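NANS (YJHS), A 9-O-acetyl N-acetylneuraminic acid esterase (Escherichia coli O157:H7 EDL933, PDB 3PT5) is an SGNH-family esterase that probably removes the 9-O-acetyl group from 9-O-acetyl-N-acetylneuraminate, a sialic acid on which the bacterium can grow. Local coordinates at residues Gln165-Arg170 with Glu212-Asp217; His152-Trp157 with Thr161-Asp166; Val186-Gly191 with Gln205-Met210; Asn71-Leu76 with Leu175-Gln180. All coordinates share one frame; numbering follows the deposited sequence.

Contact 1: Gln165-Arg170 with Glu212-Asp217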
loop_
_atom_site.group_PDB
_atom_site.type_symbol
_atom_site.label_atom_id
_atom_site.label_comp_id
_atom_site.label_asym_id
_atom_site.label_seq_id
_atom_site.Cartn_x
_atom_site.Cartn_y
_atom_site.Cartn_z
ATOM N N GLN A 165 3.065 -6.037 14.550
ATOM C CA GLN A 165 4.365 -5.658 15.104
ATOM C C GLN A 165 5.213 -4.946 14.082
ATOM O O GLN A 165 5.924 -4.009 14.411
ATOM C CB GLN A 165 5.113 -6.901 15.553
ATOM C CG GLN A 165 4.539 -7.533 16.794
ATOM C CD GLN A 165 5.321 -8.777 17.178
ATOM O OE1 GLN A 165 6.519 -8.703 17.493
ATOM N NE2 GLN A 165 4.660 -9.935 17.120
ATOM N N ASP A 166 5.118 -5.408 12.840
ATOM C CA ASP A 166 5.860 -4.874 11.702
ATOM C C ASP A 166 5.321 -3.473 11.377
ATOM O O ASP A 166 6.097 -2.535 11.180
ATOM C CB ASP A 166 5.698 -5.864 10.537
ATOM C CG ASP A 166 6.601 -5.560 9.343
ATOM O OD1 ASP A 166 6.190 -4.742 8.490
ATOM O OD2 ASP A 166 7.705 -6.164 9.215
ATOM N N LEU A 167 4.000 -3.342 11.364
ATOM C CA LEU A 167 3.331 -2.062 11.157
ATOM C C LEU A 167 3.743 -1.006 12.192
ATOM O O LEU A 167 4.114 0.114 11.830
ATOM C CB LEU A 167 1.819 -2.276 11.185
ATOM C CG LEU A 167 0.897 -1.069 11.112
ATOM C CD1 LEU A 167 0.992 -0.418 9.749
ATOM C CD2 LEU A 167 -0.512 -1.505 11.412
ATOM N N VAL A 168 3.674 -1.376 13.469
ATOM C CA VAL A 168 4.017 -0.462 14.575
ATOM C C VAL A 168 5.520 -0.184 14.623
ATOM O O VAL A 168 5.946 0.975 14.686
ATOM C CB VAL A 168 3.462 -0.995 15.930
ATOM C CG1 VAL A 168 4.167 -0.339 17.148
ATOM C CG2 VAL A 168 1.995 -0.728 16.010
ATOM N N SER A 169 6.315 -1.246 14.529
ATOM C CA SER A 169 7.760 -1.145 14.627
ATOM C C SER A 169 8.374 -0.319 13.504
ATOM O O SER A 169 9.250 0.529 13.767
ATOM C CB SER A 169 8.382 -2.542 14.733
ATOM O OG SER A 169 9.473 -2.679 13.839
ATOM N N ARG A 170 7.892 -0.509 12.271
ATOM C CA ARG A 170 8.389 0.262 11.133
ATOM C C ARG A 170 7.923 1.721 11.153
ATOM O O ARG A 170 8.675 2.600 10.784
ATOM C CB ARG A 170 8.000 -0.403 9.812
ATOM C CG ARG A 170 8.891 -1.543 9.503
ATOM C CD ARG A 170 8.338 -2.437 8.461
ATOM N NE ARG A 170 8.319 -1.950 7.085
ATOM C CZ ARG A 170 9.368 -1.828 6.282
ATOM N NH1 ARG A 170 10.624 -1.959 6.733
ATOM N NH2 ARG A 170 9.163 -1.509 5.028
ATOM N N GLU A 212 -7.011 1.056 17.579
ATOM C CA GLU A 212 -6.792 1.598 18.931
ATOM C C GLU A 212 -5.423 1.194 19.511
ATOM O O GLU A 212 -4.774 2.000 20.190
ATOM C CB GLU A 212 -7.892 1.188 19.917
ATOM C CG GLU A 212 -9.327 1.491 19.528
ATOM C CD GLU A 212 -10.335 0.784 20.428
ATOM O OE1 GLU A 212 -10.332 -0.472 20.506
ATOM O OE2 GLU A 212 -11.168 1.482 21.051
ATOM N N ALA A 213 -4.985 -0.034 19.244
ATOM C CA ALA A 213 -3.672 -0.494 19.717
ATOM C C ALA A 213 -2.547 0.302 19.057
ATOM O O ALA A 213 -1.589 0.719 19.711
ATOM C CB ALA A 213 -3.491 -2.001 19.472
ATOM N N PHE A 214 -2.675 0.518 17.752
ATOM C CA PHE A 214 -1.726 1.313 16.993
ATOM C C PHE A 214 -1.584 2.718 17.620
ATOM O O PHE A 214 -0.471 3.219 17.821
ATOM C CB PHE A 214 -2.187 1.392 15.518
ATOM C CG PHE A 214 -1.249 2.171 14.613
ATOM C CD1 PHE A 214 -0.160 1.547 14.012
ATOM C CD2 PHE A 214 -1.495 3.527 14.315
ATOM C CE1 PHE A 214 0.706 2.248 13.147
ATOM C CE2 PHE A 214 -0.642 4.247 13.457
ATOM C CZ PHE A 214 0.463 3.614 12.859
ATOM N N ARG A 215 -2.713 3.342 17.916
ATOM C CA ARG A 215 -2.734 4.703 18.465
ATOM C C ARG A 215 -2.125 4.767 19.868
ATOM O O ARG A 215 -1.366 5.696 20.157
ATOM C CB ARG A 215 -4.149 5.276 18.412
ATOM C CG ARG A 215 -4.580 5.534 16.978
ATOM C CD ARG A 215 -6.039 5.960 16.841
ATOM N NE ARG A 215 -6.281 6.401 15.467
ATOM C CZ ARG A 215 -7.455 6.772 14.941
ATOM N NH1 ARG A 215 -8.582 6.790 15.650
ATOM N NH2 ARG A 215 -7.487 7.147 13.656
ATOM N N ARG A 216 -2.408 3.759 20.697
ATOM C CA ARG A 216 -1.785 3.657 22.016
ATOM C C ARG A 216 -0.271 3.543 21.843
ATOM O O ARG A 216 0.487 4.290 22.470
ATOM C CB ARG A 216 -2.330 2.460 22.818
ATOM C CG ARG A 216 -3.781 2.636 23.296
ATOM C CD ARG A 216 -4.196 1.581 24.324
ATOM N NE ARG A 216 -4.267 0.234 23.749
ATOM C CZ ARG A 216 -5.348 -0.296 23.178
ATOM N NH1 ARG A 216 -6.479 0.393 23.095
ATOM N NH2 ARG A 216 -5.296 -1.530 22.696
ATOM N N ASP A 217 0.162 2.661 20.936
ATOM C CA ASP A 217 1.582 2.374 20.733
ATOM C C ASP A 217 2.412 3.507 20.099
ATOM O O ASP A 217 3.645 3.519 20.229
ATOM C CB ASP A 217 1.760 1.071 19.931
ATOM C CG ASP A 217 1.395 -0.175 20.733
ATOM O OD1 ASP A 217 1.283 -0.095 21.971
ATOM O OD2 ASP A 217 1.217 -1.248 20.129
#
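The phenyl ring of Phe214 is met by two aliphatic side chains along its CD1-CE1 bond, both approaching obliquely. Val168 CG2 comes to 3.7 Å from Phe214 CD1, and Leu167 CG lies 3.9 Å from Phe214 CE1 on a side chain that crosses the phenylalanine at about a right angle. With CG anti to the backbone N (chi1 -178°), Phe214 carries its ring closer to the facing helix than its own CB bond would suggest. One turn further on, the other branch of the valine is used: Val168 CG1 packs 3.9 Å from Asp217 CB, so that its two methyls meet residues one turn apart. The carboxylate of Asp217 takes no part in this apolar touch, and its OD2 is hydrogen-bonded to the hydroxyl of Tyr164, one turn before Val168. Segments 165-170 and 212-217 of helices 162-176 and 203-218 pass with their axes 10.5 Å apart at closest approach, crossing at -29°. Between the two segments the contact is apolar, without a hydrogen bond, and rests on dispersion and the exclusion of water; directional bonding between the helices enters at its border, from Asp217 OD2 to Tyr164 and from Asp217 O to Arg172.

Contact 2: His152-Trp157 with Thr161-Asp166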
loop_
_atom_site.group_PDB
_atom_site.type_symbol
_atom_site.label_atom_id
_atom_site.label_comp_id
_atom_site.label_asym_id
_atom_site.label_seq_id
_atom_site.Cartn_x
_atom_site.Cartn_y
_atom_site.Cartn_z
ATOM N N HIS A 152 8.012 -14.074 5.814
ATOM C CA HIS A 152 7.319 -14.224 4.522
ATOM C C HIS A 152 5.905 -14.777 4.671
ATOM O O HIS A 152 5.025 -14.447 3.865
ATOM C CB HIS A 152 8.083 -15.166 3.574
ATOM C CG HIS A 152 9.503 -14.771 3.321
ATOM N ND1 HIS A 152 10.520 -15.699 3.205
ATOM C CD2 HIS A 152 10.083 -13.557 3.154
ATOM C CE1 HIS A 152 11.662 -15.073 2.978
ATOM N NE2 HIS A 152 11.425 -13.772 2.942
ATOM N N ASP A 153 5.699 -15.624 5.684
ATOM C CA ASP A 153 4.423 -16.286 5.927
ATOM C C ASP A 153 3.515 -15.629 6.993
ATOM O O ASP A 153 2.552 -16.236 7.452
ATOM C CB ASP A 153 4.637 -17.780 6.232
ATOM C CG ASP A 153 5.365 -18.027 7.549
ATOM O OD1 ASP A 153 6.267 -17.241 7.915
ATOM O OD2 ASP A 153 5.038 -19.023 8.218
ATOM N N ALA A 154 3.795 -14.387 7.372
ATOM C CA ALA A 154 2.909 -13.679 8.292
ATOM C C ALA A 154 1.708 -13.151 7.484
ATOM O O ALA A 154 1.862 -12.261 6.652
ATOM C CB ALA A 154 3.661 -12.541 8.986
ATOM N N CYS A 155 0.527 -13.715 7.732
ATOM C CA CYS A 155 -0.666 -13.415 6.927
ATOM C C CYS A 155 -1.850 -13.076 7.786
ATOM O O CYS A 155 -2.946 -12.946 7.297
ATOM C CB CYS A 155 -1.047 -14.629 6.078
ATOM S SG CYS A 155 0.177 -15.122 4.877
ATOM N N ARG A 156 -1.636 -12.950 9.090
ATOM C CA ARG A 156 -2.724 -12.662 10.008
ATOM C C ARG A 156 -2.602 -11.257 10.593
ATOM O O ARG A 156 -1.634 -10.954 11.276
ATOM C CB ARG A 156 -2.792 -13.728 11.120
ATOM C CG ARG A 156 -3.966 -13.539 12.080
ATOM C CD ARG A 156 -5.256 -13.956 11.420
ATOM N NE ARG A 156 -5.308 -15.401 11.223
ATOM C CZ ARG A 156 -6.256 -16.183 11.724
ATOM N NH1 ARG A 156 -7.280 -15.657 12.391
ATOM N NH2 ARG A 156 -6.206 -17.497 11.493
ATOM N N TRP A 157 -3.585 -10.400 10.321
ATOM C CA TRP A 157 -3.675 -9.112 10.991
ATOM C C TRP A 157 -4.391 -9.312 12.323
ATOM O O TRP A 157 -5.127 -10.285 12.504
ATOM C CB TRP A 157 -4.441 -8.092 10.130
ATOM C CG TRP A 157 -3.661 -7.620 8.933
ATOM C CD1 TRP A 157 -3.856 -7.989 7.622
ATOM C CD2 TRP A 157 -2.567 -6.705 8.928
ATOM N NE1 TRP A 157 -2.945 -7.369 6.812
ATOM C CE2 TRP A 157 -2.130 -6.579 7.588
ATOM C CE3 TRP A 157 -1.918 -5.966 9.921
ATOM C CZ2 TRP A 157 -1.055 -5.737 7.214
ATOM C CZ3 TRP A 157 -0.850 -5.139 9.552
ATOM C CH2 TRP A 157 -0.434 -5.033 8.203
ATOM N N THR A 161 -0.084 -9.644 16.386
ATOM C CA THR A 161 0.467 -10.532 15.357
ATOM C C THR A 161 1.766 -9.959 14.770
ATOM O O THR A 161 2.015 -8.741 14.889
ATOM C CB THR A 161 -0.522 -10.715 14.194
ATOM O OG1 THR A 161 -0.624 -9.478 13.481
ATOM C CG2 THR A 161 -1.881 -11.113 14.691
ATOM N N PRO A 162 2.593 -10.808 14.125
ATOM C CA PRO A 162 3.766 -10.312 13.414
ATOM C C PRO A 162 3.496 -9.162 12.459
ATOM O O PRO A 162 4.301 -8.237 12.402
ATOM C CB PRO A 162 4.263 -11.537 12.657
ATOM C CG PRO A 162 3.963 -12.641 13.642
ATOM C CD PRO A 162 2.684 -12.274 14.333
ATOM N N LEU A 163 2.395 -9.211 11.716
ATOM C CA LEU A 163 2.065 -8.106 10.813
ATOM C C LEU A 163 1.794 -6.818 11.567
ATOM O O LEU A 163 2.223 -5.752 11.132
ATOM C CB LEU A 163 0.895 -8.450 9.894
ATOM C CG LEU A 163 1.159 -9.445 8.758
ATOM C CD1 LEU A 163 -0.120 -9.637 7.970
ATOM C CD2 LEU A 163 2.296 -8.977 7.828
ATOM N N TYR A 164 1.109 -6.907 12.712
ATOM C CA TYR A 164 0.876 -5.729 13.534
ATOM C C TYR A 164 2.191 -5.156 14.073
ATOM O O TYR A 164 2.409 -3.950 14.042
ATOM C CB TYR A 164 -0.095 -6.010 14.689
ATOM C CG TYR A 164 -0.196 -4.833 15.628
ATOM C CD1 TYR A 164 -1.071 -3.782 15.353
ATOM C CD2 TYR A 164 0.631 -4.739 16.762
ATOM C CE1 TYR A 164 -1.163 -2.671 16.194
ATOM C CE2 TYR A 164 0.552 -3.624 17.608
ATOM C CZ TYR A 164 -0.342 -2.599 17.313
ATOM O OH TYR A 164 -0.429 -1.481 18.121
ATOM N N GLN A 165 3.065 -6.037 14.550
ATOM C CA GLN A 165 4.365 -5.658 15.104
ATOM C C GLN A 165 5.213 -4.946 14.082
ATOM O O GLN A 165 5.924 -4.009 14.411
ATOM C CB GLN A 165 5.113 -6.901 15.553
ATOM C CG GLN A 165 4.539 -7.533 16.794
ATOM C CD GLN A 165 5.321 -8.777 17.178
ATOM O OE1 GLN A 165 6.519 -8.703 17.493
ATOM N NE2 GLN A 165 4.660 -9.935 17.120
ATOM N N ASP A 166 5.118 -5.408 12.840
ATOM C CA ASP A 166 5.860 -4.874 11.702
ATOM C C ASP A 166 5.321 -3.473 11.377
ATOM O O ASP A 166 6.097 -2.535 11.180
ATOM C CB ASP A 166 5.698 -5.864 10.537
ATOM C CG ASP A 166 6.601 -5.560 9.343
ATOM O OD1 ASP A 166 6.190 -4.742 8.490
ATOM O OD2 ASP A 166 7.705 -6.164 9.215
HETATM O O HOH W 1 0.989 -11.922 11.134
#
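The carbonyl oxygen of Arg156 accepts a 2.8 Å hydrogen bond from water 1 and also lies 2.8 Å from Thr161 OG1, whose single proton has Gly158 O as an alternative acceptor. Water 1 in turn accepts from Leu163 N at 3.1 Å, so it relays the loop carbonyl to an amide in the first turn of helix 162-176. Thr161 is the N-cap of that helix: its OG1, set between backbone N and carbonyl carbon by a chi1 of 69°, receives Tyr164 N at 3.2 Å in a fairly straight bond of 162°. The loop leading in from strand 149-150 therefore folds back over the start of the helix, its Arg156 carbonyl beside the capping hydroxyl. Beside these polar groups, Leu163 crosses Trp157 at about a right angle. Leu163 CB sits 3.8 Å from the centroid of the six-membered indole ring, a CH-pi contact over the face, and Leu163 CD1 reaches the same face near the ring fusion, 3.7 Å from Trp157 CE2. The indole NE1 is hydrogen-bonded to Ser134 OG, which would limit the ring's rotation. On the other flank of the leucine, Ala154 CB packs against both Leu163 CG and Pro162 CB, the latter 3.9 Å away.

Contact 3: Val186-Gly191 with Gln205-Met210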
loop_
_atom_site.group_PDB
_atom_site.type_symbol
_atom_site.label_atom_id
_atom_site.label_comp_id
_atom_site.label_asym_id
_atom_site.label_seq_id
_atom_site.Cartn_x
_atom_site.Cartn_y
_atom_site.Cartn_z
ATOM N N VAL A 186 -2.001 6.694 7.931
ATOM C CA VAL A 186 -1.910 5.345 7.381
ATOM C C VAL A 186 -2.844 5.255 6.183
ATOM O O VAL A 186 -4.003 5.624 6.276
ATOM C CB VAL A 186 -2.332 4.282 8.428
ATOM C CG1 VAL A 186 -2.324 2.859 7.848
ATOM C CG2 VAL A 186 -1.448 4.355 9.692
ATOM N N CYS A 187 -2.325 4.772 5.065
ATOM C CA CYS A 187 -3.146 4.361 3.930
ATOM C C CYS A 187 -3.340 2.864 4.070
ATOM O O CYS A 187 -2.408 2.091 3.937
ATOM C CB CYS A 187 -2.454 4.688 2.593
ATOM S SG CYS A 187 -2.254 6.472 2.383
ATOM N N TRP A 188 -4.580 2.481 4.325
ATOM C CA TRP A 188 -4.962 1.099 4.632
ATOM C C TRP A 188 -5.897 0.603 3.541
ATOM O O TRP A 188 -6.915 1.228 3.320
ATOM C CB TRP A 188 -5.733 1.127 5.948
ATOM C CG TRP A 188 -6.286 -0.175 6.382
ATOM C CD1 TRP A 188 -7.594 -0.560 6.316
ATOM C CD2 TRP A 188 -5.561 -1.295 6.942
ATOM N NE1 TRP A 188 -7.737 -1.843 6.819
ATOM C CE2 TRP A 188 -6.506 -2.320 7.186
ATOM C CE3 TRP A 188 -4.205 -1.540 7.230
ATOM C CZ2 TRP A 188 -6.149 -3.560 7.737
ATOM C CZ3 TRP A 188 -3.847 -2.785 7.772
ATOM C CH2 TRP A 188 -4.821 -3.767 8.028
ATOM N N MET A 189 -5.584 -0.535 2.892
ATOM C CA MET A 189 -6.549 -1.168 1.995
ATOM C C MET A 189 -6.533 -2.620 2.321
ATOM O O MET A 189 -5.571 -3.309 2.018
ATOM C CB MET A 189 -6.215 -0.976 0.504
ATOM C CG MET A 189 -6.402 0.458 0.101
ATOM S SD MET A 189 -5.929 0.877 -1.555
ATOM C CE MET A 189 -7.189 0.041 -2.507
ATOM N N GLN A 190 -7.600 -3.061 2.978
ATOM C CA GLN A 190 -7.697 -4.426 3.445
ATOM C C GLN A 190 -9.153 -4.788 3.673
ATOM O O GLN A 190 -9.979 -3.934 4.004
ATOM C CB GLN A 190 -6.934 -4.554 4.750
ATOM C CG GLN A 190 -6.673 -5.981 5.185
ATOM C CD GLN A 190 -7.847 -6.594 5.904
ATOM O OE1 GLN A 190 -8.580 -5.897 6.583
ATOM N NE2 GLN A 190 -8.015 -7.915 5.777
ATOM N N GLY A 191 -9.451 -6.063 3.470
ATOM C CA GLY A 191 -10.766 -6.604 3.781
ATOM C C GLY A 191 -11.147 -7.759 2.904
ATOM O O GLY A 191 -11.949 -8.619 3.299
ATOM N N GLN A 205 -14.763 -5.305 14.615
ATOM C CA GLN A 205 -14.142 -5.199 15.925
ATOM C C GLN A 205 -12.651 -5.510 15.920
ATOM O O GLN A 205 -11.897 -4.855 16.623
ATOM C CB GLN A 205 -14.897 -5.979 17.000
ATOM C CG GLN A 205 -16.197 -5.275 17.471
ATOM C CD GLN A 205 -16.100 -3.728 17.535
ATOM O OE1 GLN A 205 -15.362 -3.148 18.352
ATOM N NE2 GLN A 205 -16.874 -3.060 16.676
ATOM N N HIS A 206 -12.216 -6.483 15.111
ATOM C CA HIS A 206 -10.782 -6.781 15.001
ATOM C C HIS A 206 -10.014 -5.587 14.478
ATOM O O HIS A 206 -8.960 -5.231 15.019
ATOM C CB HIS A 206 -10.494 -7.991 14.097
ATOM C CG HIS A 206 -10.822 -9.310 14.724
ATOM N ND1 HIS A 206 -11.378 -10.354 14.015
ATOM C CD2 HIS A 206 -10.690 -9.749 15.997
ATOM C CE1 HIS A 206 -11.569 -11.382 14.823
ATOM N NE2 HIS A 206 -11.163 -11.040 16.032
ATOM N N PHE A 207 -10.541 -4.979 13.414
ATOM C CA PHE A 207 -9.944 -3.774 12.835
ATOM C C PHE A 207 -9.914 -2.622 13.849
ATOM O O PHE A 207 -8.859 -2.009 14.061
ATOM C CB PHE A 207 -10.709 -3.353 11.575
ATOM C CG PHE A 207 -10.248 -2.035 11.007
ATOM C CD1 PHE A 207 -9.048 -1.949 10.291
ATOM C CD2 PHE A 207 -10.980 -0.873 11.225
ATOM C CE1 PHE A 207 -8.622 -0.729 9.783
ATOM C CE2 PHE A 207 -10.534 0.388 10.719
ATOM C CZ PHE A 207 -9.374 0.445 10.000
ATOM N N ASN A 208 -11.055 -2.353 14.485
ATOM C CA ASN A 208 -11.117 -1.254 15.453
ATOM C C ASN A 208 -10.132 -1.460 16.574
ATOM O O ASN A 208 -9.460 -0.526 16.974
ATOM C CB ASN A 208 -12.511 -1.085 16.027
ATOM C CG ASN A 208 -13.475 -0.446 15.052
ATOM O OD1 ASN A 208 -13.260 -0.438 13.833
ATOM N ND2 ASN A 208 -14.540 0.125 15.587
ATOM N N HIS A 209 -10.019 -2.692 17.071
ATOM C CA HIS A 209 -9.089 -2.965 18.154
ATOM C C HIS A 209 -7.638 -2.736 17.748
ATOM O O HIS A 209 -6.813 -2.242 18.529
ATOM C CB HIS A 209 -9.309 -4.384 18.688
ATOM C CG HIS A 209 -10.587 -4.535 19.457
ATOM N ND1 HIS A 209 -11.258 -5.736 19.564
ATOM C CD2 HIS A 209 -11.311 -3.636 20.167
ATOM C CE1 HIS A 209 -12.346 -5.568 20.299
ATOM N NE2 HIS A 209 -12.398 -4.305 20.683
ATOM N N MET A 210 -7.321 -3.069 16.501
ATOM C CA MET A 210 -5.967 -2.860 15.995
ATOM C C MET A 210 -5.631 -1.385 15.811
ATOM O O MET A 210 -4.512 -0.939 16.080
ATOM C CB MET A 210 -5.761 -3.624 14.691
ATOM C CG MET A 210 -4.317 -3.834 14.416
ATOM S SD MET A 210 -3.923 -4.653 12.852
ATOM C CE MET A 210 -4.290 -3.349 11.683
#
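Trp188 lays one face of its indole against the CD1-CE1 side of Phe207, with Phe207 CE1 only 3.3 Å from Trp188 NE1. The two rings are neither stacked nor edge-to-face: their planes are inclined by 40°, and the centroid of the five-membered ring is 4.9 Å from that of the phenyl. Against the opposite face, toward the rim, comes Gln190 CB, from two residues along the same chain. The benzo end of the indole meets a third partner. Met210 extends from its backbone and then bends at the thioether (chi3 73°), which brings its methyl to the ring, Met210 CE lying 3.7 Å from Trp188 CH2. Although Phe207 lies close to the indole nitrogen, it leaves that donor usable: Trp188 NE1 is hydrogen-bonded to the hydroxyl of Tyr257, whose ring also meets Phe207 edge-to-face. These buried side chains fill the space between strand 182-189 and helix 203-218. Strand 182-189 runs between the parallel strands 20-28 and 233-236, and helix 203-218 forms the beta-alpha-beta crossover from it to 233-236; Trp188 points to that helix, whereas Cys187 and Met189 touch helix 315-335.

Contact 4: Asn71-Leu76 with Leu175-Gln180; sequences NDIIPL and LVKNPQ
Lys177 and Ile73 lie alongside each other with their side chains running in opposite directions, the lysine reaching from just beyond Val176 in segment 175-180 toward the strand and the isoleucine reaching back. The overlap is aliphatic: Lys177 CD comes to 3.7 Å from Ile73 CG1 and to 3.8 Å from Ile73 CD1, while Lys177 CE is still within 3.8 Å of Ile73 CG1. Up to this point the lysine chain is extended; a bend at its last torsion (chi4 -76°) then turns the ammonium group to the backbone of Asn71. Lys177 NZ donates to Asn71 O at 2.7 Å, but the bond is weak despite the short distance, and the carbonyl oxygen sits nearly as close to Lys177 CE as to the nitrogen. The carboxylate of Asp72 is not in contact, its OD1 standing 5.5 Å from Lys177 NZ. Just after the lysine, Asn178 OD1 accepts from Gln180 N at 3.0 Å and forms an Asx turn, which shapes the chain as it runs on to strand 182-189; Asn178 ND2 is hydrogen-bonded to Asp19 O. Strand 73-75 is an outermost strand of the mixed sheet, antiparallel to 52-55, whose Leu55 also touches both Asn71 and Lys177. The contact thus joins the sheet's margin to segment 175-180 at the protein surface. Its chemistry is that of a long amphipathic side chain: methylenes shield part of Ile73, and the charged tip makes a weak bond to a carbonyl, with Asp72 near enough to add, at most, a modest electrostatic attraction.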
loop_
_atom_site.group_PDB
_atom_site.type_symbol
_atom_site.label_atom_id
_atom_site.label_comp_id
_atom_site.label_asym_id
_atom_site.label_seq_id
_atom_site.Cartn_x
_atom_site.Cartn_y
_atom_site.Cartn_z
ATOM N N ASN A 71 14.883 -1.422 7.252
ATOM C CA ASN A 71 14.649 -0.047 7.711
ATOM C C ASN A 71 15.650 1.008 7.208
ATOM O O ASN A 71 15.594 2.179 7.620
ATOM C CB ASN A 71 14.427 0.032 9.237
ATOM C CG ASN A 71 13.061 -0.479 9.641
ATOM O OD1 ASN A 71 12.200 -0.647 8.784
ATOM N ND2 ASN A 71 12.858 -0.738 10.935
ATOM N N ASP A 72 16.524 0.626 6.286
ATOM C CA ASP A 72 17.344 1.609 5.610
ATOM C C ASP A 72 16.416 2.548 4.829
ATOM O O ASP A 72 15.394 2.122 4.281
ATOM C CB ASP A 72 18.315 0.947 4.643
ATOM C CG ASP A 72 19.574 0.449 5.309
ATOM O OD1 ASP A 72 19.680 0.508 6.559
ATOM O OD2 ASP A 72 20.464 0.007 4.541
ATOM N N ILE A 73 16.788 3.818 4.765
ATOM C CA ILE A 73 16.174 4.735 3.817
ATOM C C ILE A 73 16.700 4.438 2.404
ATOM O O ILE A 73 17.923 4.533 2.133
ATOM C CB ILE A 73 16.440 6.207 4.228
ATOM C CG1 ILE A 73 15.696 6.511 5.541
ATOM C CG2 ILE A 73 16.007 7.167 3.118
ATOM C CD1 ILE A 73 15.640 7.995 5.904
ATOM N N ILE A 74 15.787 4.089 1.501
ATOM C CA ILE A 74 16.138 3.790 0.116
ATOM C C ILE A 74 15.108 4.432 -0.840
ATOM O O ILE A 74 14.044 4.871 -0.412
ATOM C CB ILE A 74 16.264 2.251 -0.134
ATOM C CG1 ILE A 74 14.905 1.571 0.048
ATOM C CG2 ILE A 74 17.326 1.652 0.784
ATOM C CD1 ILE A 74 14.825 0.134 -0.537
ATOM N N PRO A 75 15.432 4.502 -2.134
ATOM C CA PRO A 75 14.445 5.052 -3.067
ATOM C C PRO A 75 13.134 4.270 -3.084
ATOM O O PRO A 75 13.126 3.036 -3.014
ATOM C CB PRO A 75 15.124 4.947 -4.423
ATOM C CG PRO A 75 16.628 4.937 -4.107
ATOM C CD PRO A 75 16.703 4.154 -2.803
ATOM N N LEU A 76 12.025 5.002 -3.170
ATOM C CA LEU A 76 10.730 4.335 -3.364
ATOM C C LEU A 76 10.526 4.130 -4.846
ATOM O O LEU A 76 10.781 5.030 -5.636
ATOM C CB LEU A 76 9.596 5.168 -2.789
ATOM C CG LEU A 76 8.178 4.702 -3.120
ATOM C CD1 LEU A 76 7.852 3.353 -2.534
ATOM C CD2 LEU A 76 7.197 5.776 -2.606
ATOM N N LEU A 175 9.715 7.457 12.406
ATOM C CA LEU A 175 9.612 8.688 13.215
ATOM C C LEU A 175 10.864 8.926 14.053
ATOM O O LEU A 175 11.361 10.057 14.140
ATOM C CB LEU A 175 8.335 8.691 14.064
ATOM C CG LEU A 175 7.027 8.620 13.235
ATOM C CD1 LEU A 175 5.787 8.502 14.129
ATOM C CD2 LEU A 175 6.894 9.801 12.267
ATOM N N VAL A 176 11.393 7.855 14.637
ATOM C CA VAL A 176 12.633 7.885 15.431
ATOM C C VAL A 176 13.886 8.296 14.655
ATOM O O VAL A 176 14.816 8.887 15.227
ATOM C CB VAL A 176 12.868 6.494 16.097
ATOM C CG1 VAL A 176 14.324 6.315 16.558
ATOM C CG2 VAL A 176 11.890 6.281 17.203
ATOM N N LYS A 177 13.919 7.982 13.363
ATOM C CA LYS A 177 15.031 8.337 12.473
ATOM C C LYS A 177 15.424 9.807 12.513
ATOM O O LYS A 177 16.597 10.124 12.404
ATOM C CB LYS A 177 14.731 7.946 11.025
ATOM C CG LYS A 177 14.998 6.465 10.707
ATOM C CD LYS A 177 15.406 6.289 9.265
ATOM C CE LYS A 177 15.416 4.819 8.879
ATOM N NZ LYS A 177 16.579 4.039 9.377
ATOM N N ASN A 178 14.440 10.693 12.642
ATOM C CA ASN A 178 14.661 12.134 12.594
ATOM C C ASN A 178 13.528 12.781 13.400
ATOM O O ASN A 178 12.363 12.607 13.054
ATOM C CB ASN A 178 14.643 12.557 11.116
ATOM C CG ASN A 178 15.025 14.008 10.884
ATOM O OD1 ASN A 178 14.763 14.889 11.708
ATOM N ND2 ASN A 178 15.608 14.268 9.722
ATOM N N PRO A 179 13.844 13.470 14.528
ATOM C CA PRO A 179 12.765 14.035 15.340
ATOM C C PRO A 179 11.929 15.104 14.615
ATOM O O PRO A 179 10.838 15.439 15.079
ATOM C CB PRO A 179 13.506 14.640 16.560
ATOM C CG PRO A 179 14.877 14.843 16.109
ATOM C CD PRO A 179 15.166 13.711 15.142
ATOM N N GLN A 180 12.418 15.610 13.482
ATOM C CA GLN A 180 11.636 16.547 12.674
ATOM C C GLN A 180 10.679 15.863 11.682
ATOM O O GLN A 180 9.941 16.542 10.922
ATOM C CB GLN A 180 12.556 17.461 11.870
ATOM C CG GLN A 180 13.085 18.682 12.586
ATOM C CD GLN A 180 13.861 19.543 11.624
ATOM O OE1 GLN A 180 15.022 19.258 11.312
ATOM N NE2 GLN A 180 13.217 20.581 11.105
#

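Along the chain the order begins with 71-76 of contact 4, passes through both segments of contact 2 and on to 165-170, 175-180, then contact 3, and last 212-217, which closes contact 1 around it. Contacts 1, 2 and 4 all draw on helix 162-176, and contacts 1 and 3 share helix 203-218. Contacts 1, 2 and 3 form one continuous packing region, with centres 12 to 13 Å apart: Trp157 meets Trp188 and Met210, and Phe214 touches Val186. Contact 4 lies further off at the sheet margin, 17 to 24 Å away between centres, but still touches contact 1 where Asn71 approaches Arg170. Contacts 3 and 4 reach the central sheet, contact 1 pairs the two helices and contact 2 packs a loop on the start of one.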